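Local coordinates for uncharacterized hypothetical protein (Parabacteroides merdae, PDB 4EI0), which is of unknown function but belongs to the DUF4466 family, this member being built largely of beta strands, at residues 152-165 with 172-184. Numbering follows the deposited sequence.
Sequences DMAKNLSVTNDKCY and GEAVHIYSKADLQ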
loop_
_atom_site.group_PDB
_atom_site.type_symbol
_atom_site.label_atom_id
_atom_site.label_comp_id
_atom_site.label_asym_id
_atom_site.label_seq_id
_atom_site.Cartn_x
_atom_site.Cartn_y
_atom_site.Cartn_z
ATOM N N ASP B 152 12.172 -36.872 1.994
ATOM C CA ASP B 152 13.362 -36.073 2.235
ATOM C C ASP B 152 13.847 -35.533 0.925
ATOM O O ASP B 152 13.641 -36.162 -0.127
ATOM C CB ASP B 152 14.472 -36.926 2.825
ATOM C CG ASP B 152 14.298 -37.174 4.323
ATOM O OD1 ASP B 152 14.278 -36.196 5.085
ATOM O OD2 ASP B 152 14.194 -38.355 4.740
HETATM N N MSE B 153 14.502 -34.379 0.967
HETATM C CA MSE B 153 15.078 -33.786 -0.215
HETATM C C MSE B 153 16.444 -33.147 0.057
HETATM O O MSE B 153 16.620 -32.454 1.056
HETATM C CB MSE B 153 14.082 -32.736 -0.748
HETATM C CG MSE B 153 14.690 -31.936 -1.809
HETATM SE SE MSE B 153 13.345 -30.855 -2.756
HETATM C CE MSE B 153 12.673 -29.677 -1.289
ATOM N N ALA B 154 17.403 -33.352 -0.839
ATOM C CA ALA B 154 18.767 -32.771 -0.718
ATOM C C ALA B 154 19.081 -32.185 -2.088
ATOM O O ALA B 154 18.930 -32.882 -3.101
ATOM C CB ALA B 154 19.753 -33.863 -0.350
ATOM N N LYS B 155 19.498 -30.920 -2.157
ATOM C CA LYS B 155 19.689 -30.250 -3.419
ATOM C C LYS B 155 21.117 -29.822 -3.643
ATOM O O LYS B 155 21.848 -29.562 -2.708
ATOM C CB LYS B 155 18.811 -29.013 -3.521
ATOM C CG LYS B 155 17.336 -29.296 -3.512
ATOM C CD LYS B 155 16.552 -28.002 -3.407
ATOM C CE LYS B 155 16.756 -27.155 -4.669
ATOM N NZ LYS B 155 15.720 -26.094 -4.779
ATOM N N ASN B 156 21.496 -29.796 -4.912
ATOM C CA ASN B 156 22.758 -29.259 -5.377
ATOM C C ASN B 156 23.956 -29.812 -4.676
ATOM O O ASN B 156 24.781 -29.073 -4.181
ATOM C CB ASN B 156 22.709 -27.727 -5.316
ATOM C CG ASN B 156 21.531 -27.169 -6.100
ATOM O OD1 ASN B 156 20.687 -26.454 -5.549
ATOM N ND2 ASN B 156 21.418 -27.558 -7.361
ATOM N N LEU B 157 24.069 -31.134 -4.674
ATOM C CA LEU B 157 25.215 -31.816 -4.094
ATOM C C LEU B 157 26.268 -32.089 -5.167
ATOM O O LEU B 157 25.944 -32.391 -6.300
ATOM C CB LEU B 157 24.794 -33.141 -3.463
ATOM C CG LEU B 157 23.830 -32.923 -2.304
ATOM C CD1 LEU B 157 22.793 -34.021 -2.193
ATOM C CD2 LEU B 157 24.628 -32.752 -1.025
ATOM N N SER B 158 27.534 -32.049 -4.775
ATOM C CA SER B 158 28.633 -32.209 -5.685
ATOM C C SER B 158 29.110 -33.646 -5.761
ATOM O O SER B 158 29.368 -34.291 -4.762
ATOM C CB SER B 158 29.768 -31.248 -5.282
ATOM O OG SER B 158 30.915 -31.513 -6.032
ATOM N N VAL B 159 29.251 -34.141 -6.980
ATOM C CA VAL B 159 29.688 -35.483 -7.229
ATOM C C VAL B 159 30.863 -35.405 -8.189
ATOM O O VAL B 159 30.818 -34.699 -9.192
ATOM C CB VAL B 159 28.523 -36.345 -7.765
ATOM C CG1 VAL B 159 29.037 -37.700 -8.201
ATOM C CG2 VAL B 159 27.441 -36.481 -6.656
ATOM N N THR B 160 31.923 -36.126 -7.874
ATOM C CA THR B 160 33.115 -36.129 -8.699
ATOM C C THR B 160 33.674 -37.544 -8.647
ATOM O O THR B 160 33.169 -38.406 -7.919
ATOM C CB THR B 160 34.158 -35.124 -8.186
ATOM O OG1 THR B 160 34.619 -35.542 -6.898
ATOM C CG2 THR B 160 33.560 -33.735 -8.048
ATOM N N ASN B 161 34.725 -37.808 -9.396
ATOM C CA ASN B 161 35.337 -39.131 -9.354
ATOM C C ASN B 161 35.822 -39.537 -7.958
ATOM O O ASN B 161 35.872 -40.723 -7.644
ATOM C CB ASN B 161 36.485 -39.220 -10.361
ATOM C CG ASN B 161 35.983 -39.487 -11.756
ATOM O OD1 ASN B 161 35.555 -40.611 -12.084
ATOM N ND2 ASN B 161 35.992 -38.446 -12.583
ATOM N N ASP B 162 36.165 -38.552 -7.131
ATOM C CA ASP B 162 36.568 -38.817 -5.754
ATOM C C ASP B 162 35.394 -38.816 -4.797
ATOM O O ASP B 162 35.432 -39.535 -3.814
ATOM C CB ASP B 162 37.600 -37.789 -5.265
ATOM C CG ASP B 162 38.917 -37.914 -5.965
ATOM O OD1 ASP B 162 39.169 -38.963 -6.619
ATOM O OD2 ASP B 162 39.702 -36.954 -5.835
ATOM N N LYS B 163 34.407 -37.957 -5.057
ATOM C CA LYS B 163 33.261 -37.795 -4.220
ATOM C C LYS B 163 32.144 -38.514 -4.936
ATOM O O LYS B 163 31.234 -37.899 -5.487
ATOM C CB LYS B 163 32.927 -36.314 -4.028
ATOM C CG LYS B 163 34.005 -35.533 -3.295
ATOM C CD LYS B 163 33.505 -34.147 -2.920
ATOM C CE LYS B 163 33.555 -33.214 -4.116
ATOM N NZ LYS B 163 33.114 -31.839 -3.738
ATOM N N CYS B 164 32.250 -39.823 -4.892
ATOM C CA CYS B 164 31.632 -40.682 -5.825
ATOM C C CYS B 164 30.720 -41.741 -5.241
ATOM O O CYS B 164 30.204 -42.531 -5.998
ATOM C CB CYS B 164 32.741 -41.383 -6.636
ATOM S SG CYS B 164 33.871 -42.441 -5.711
ATOM N N TYR B 165 30.514 -41.782 -3.933
ATOM C CA TYR B 165 29.783 -42.905 -3.344
ATOM C C TYR B 165 28.509 -42.375 -2.753
ATOM O O TYR B 165 28.541 -41.688 -1.740
ATOM C CB TYR B 165 30.651 -43.594 -2.292
ATOM C CG TYR B 165 31.901 -44.206 -2.813
ATOM C CD1 TYR B 165 31.856 -45.222 -3.737
ATOM C CD2 TYR B 165 33.150 -43.812 -2.345
ATOM C CE1 TYR B 165 33.017 -45.805 -4.209
ATOM C CE2 TYR B 165 34.307 -44.409 -2.799
ATOM C CZ TYR B 165 34.246 -45.393 -3.736
ATOM O OH TYR B 165 35.403 -45.984 -4.186
ATOM N N GLY B 172 17.222 -38.768 7.793
ATOM C CA GLY B 172 16.989 -37.363 7.458
ATOM C C GLY B 172 17.776 -36.802 6.304
ATOM O O GLY B 172 17.725 -35.606 6.092
ATOM N N GLU B 173 18.447 -37.643 5.516
ATOM C CA GLU B 173 19.316 -37.171 4.432
ATOM C C GLU B 173 18.945 -37.906 3.154
ATOM O O GLU B 173 19.202 -39.075 3.073
ATOM C CB GLU B 173 20.779 -37.489 4.738
ATOM C CG GLU B 173 21.638 -36.395 5.348
ATOM C CD GLU B 173 23.132 -36.764 5.341
ATOM O OE1 GLU B 173 23.544 -37.658 6.103
ATOM O OE2 GLU B 173 23.902 -36.189 4.551
ATOM N N ALA B 174 18.364 -37.223 2.158
ATOM C CA ALA B 174 17.867 -37.901 0.943
ATOM C C ALA B 174 18.970 -38.683 0.250
ATOM O O ALA B 174 18.753 -39.775 -0.254
ATOM C CB ALA B 174 17.236 -36.892 -0.019
ATOM N N VAL B 175 20.162 -38.121 0.260
ATOM C CA VAL B 175 21.387 -38.782 -0.240
ATOM C C VAL B 175 22.536 -38.195 0.505
ATOM O O VAL B 175 22.440 -37.026 0.941
ATOM C CB VAL B 175 21.601 -38.572 -1.764
ATOM C CG1 VAL B 175 22.040 -37.159 -2.088
ATOM C CG2 VAL B 175 22.603 -39.590 -2.274
ATOM N N HIS B 176 23.603 -38.964 0.643
ATOM C CA HIS B 176 24.875 -38.450 1.153
ATOM C C HIS B 176 25.965 -38.910 0.248
ATOM O O HIS B 176 25.968 -40.054 -0.153
ATOM C CB HIS B 176 25.115 -38.928 2.595
ATOM C CG HIS B 176 26.345 -38.307 3.246
ATOM N ND1 HIS B 176 26.307 -37.139 3.932
ATOM C CD2 HIS B 176 27.671 -38.692 3.206
ATOM C CE1 HIS B 176 27.559 -36.855 4.370
ATOM N NE2 HIS B 176 28.384 -37.777 3.897
ATOM N N ILE B 177 26.896 -38.021 -0.092
ATOM C CA ILE B 177 28.028 -38.352 -0.967
ATOM C C ILE B 177 29.258 -38.541 -0.083
ATOM O O ILE B 177 29.724 -37.608 0.533
ATOM C CB ILE B 177 28.348 -37.228 -2.008
ATOM C CG1 ILE B 177 27.082 -36.671 -2.708
ATOM C CG2 ILE B 177 29.352 -37.744 -2.995
ATOM C CD1 ILE B 177 26.218 -37.701 -3.389
ATOM N N TYR B 178 29.742 -39.768 -0.038
ATOM C CA TYR B 178 30.958 -40.187 0.638
ATOM C C TYR B 178 32.033 -40.194 -0.412
ATOM O O TYR B 178 31.747 -40.427 -1.565
ATOM C CB TYR B 178 30.803 -41.620 1.204
ATOM C CG TYR B 178 29.899 -41.649 2.422
ATOM C CD1 TYR B 178 30.300 -41.037 3.614
ATOM C CD2 TYR B 178 28.630 -42.201 2.373
ATOM C CE1 TYR B 178 29.464 -41.008 4.724
ATOM C CE2 TYR B 178 27.783 -42.177 3.497
ATOM C CZ TYR B 178 28.219 -41.592 4.670
ATOM O OH TYR B 178 27.416 -41.555 5.782
ATOM N N SER B 179 33.259 -39.943 0.006
ATOM C CA SER B 179 34.422 -39.886 -0.870
ATOM C C SER B 179 35.327 -41.048 -0.675
ATOM O O SER B 179 35.169 -41.852 0.246
ATOM C CB SER B 179 35.243 -38.636 -0.549
ATOM O OG SER B 179 35.714 -38.693 0.794
ATOM N N LYS B 180 36.311 -41.146 -1.545
ATOM C CA LYS B 180 37.313 -42.168 -1.426
ATOM C C LYS B 180 38.123 -41.998 -0.131
ATOM O O LYS B 180 38.556 -42.985 0.440
ATOM C CB LYS B 180 38.202 -42.178 -2.667
ATOM C CG LYS B 180 37.480 -42.715 -3.905
ATOM C CD LYS B 180 38.302 -42.561 -5.182
ATOM C CE LYS B 180 37.777 -43.489 -6.274
ATOM N NZ LYS B 180 38.455 -43.374 -7.583
ATOM N N ALA B 181 38.301 -40.759 0.325
ATOM C CA ALA B 181 39.007 -40.485 1.574
ATOM C C ALA B 181 38.184 -41.015 2.721
ATOM O O ALA B 181 38.727 -41.613 3.638
ATOM C CB ALA B 181 39.188 -39.002 1.769
ATOM N N ASP B 182 36.868 -40.793 2.657
ATOM C CA ASP B 182 35.962 -41.281 3.716
ATOM C C ASP B 182 36.096 -42.772 3.892
ATOM O O ASP B 182 36.279 -43.265 5.008
ATOM C CB ASP B 182 34.534 -40.925 3.446
ATOM C CG ASP B 182 34.282 -39.428 3.466
ATOM O OD1 ASP B 182 34.940 -38.692 4.218
ATOM O OD2 ASP B 182 33.415 -38.973 2.694
ATOM N N LEU B 183 36.095 -43.496 2.780
ATOM C CA LEU B 183 36.256 -44.935 2.829
ATOM C C LEU B 183 37.641 -45.402 3.241
ATOM O O LEU B 183 37.766 -46.519 3.738
ATOM C CB LEU B 183 35.828 -45.602 1.501
ATOM C CG LEU B 183 34.334 -45.969 1.415
ATOM C CD1 LEU B 183 33.452 -44.735 1.545
ATOM C CD2 LEU B 183 34.017 -46.761 0.167
ATOM N N GLN B 184 38.707 -44.630 2.979
ATOM C CA GLN B 184 40.049 -45.088 3.386
ATOM C C GLN B 184 40.147 -45.071 4.930
ATOM O O GLN B 184 40.717 -46.008 5.541
ATOM C CB GLN B 184 41.188 -44.264 2.744
ATOM C CG GLN B 184 42.587 -44.836 3.063
ATOM C CD GLN B 184 43.108 -44.435 4.447
ATOM O OE1 GLN B 184 42.847 -43.328 4.932
ATOM N NE2 GLN B 184 43.818 -45.345 5.099
HETATM O O HOH W 1 17.669 -34.458 2.865
#
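Tyr165 and Tyr178 form an antiparallel hydrogen-bonded pair where strand 165-167 meets the outermost strand 176-178. Tyr178 N donates to Tyr165 O at 2.8 Å, and Tyr165 N returns a bond to Tyr178 O. Tyr165 CG is anti to the carbonyl carbon (chi1 -63°), which sets the ring between two neighbours. Cys164 SG sits over the centre of one face, 3.4 Å above the plane. Leu183 CD2 makes a CH-pi contact on the opposite face, offset toward the rim, 4.1 Å from the ring centroid. Ser179 O lies at the ring edge. The extended Lys180 chain crosses the tyrosine at about a right angle. With an alanine here the ring is gone, and Cys164 SG and Leu183 CD2 would probably lose their packing partner, with a gap opened beside helix 180-185.

Lys180 N donates to Asp162 O at 2.9 Å. Ser179 and Asp182 close a capping box: Ser179 OG accepts from Asp182 N, and Ser179 N meets Asp182 OD2 from above the carboxylate plane.

Ile177 CG2, anti to the backbone N, reaches Lys163 O at 3.1 Å. Its CD1 lies 3.7 Å from Val159 CG2, the side chains crossing at about a right angle. Leu157 CD1 approaches Val175 CG1 more closely than usual, a doubtful detail. Ala174 CB packs against Ala154 CB and Asp152 CB, and a water accepts from Ala174 N. Asp152 forms salt bridges through OD2 with Arg309 and OD1 with Arg121. The chemistry implies an apolar seam joining edge strands of two sheets. Two backbone bonds pair strands 165-167 and 176-178, and one more, with the capping box, holds the helix start.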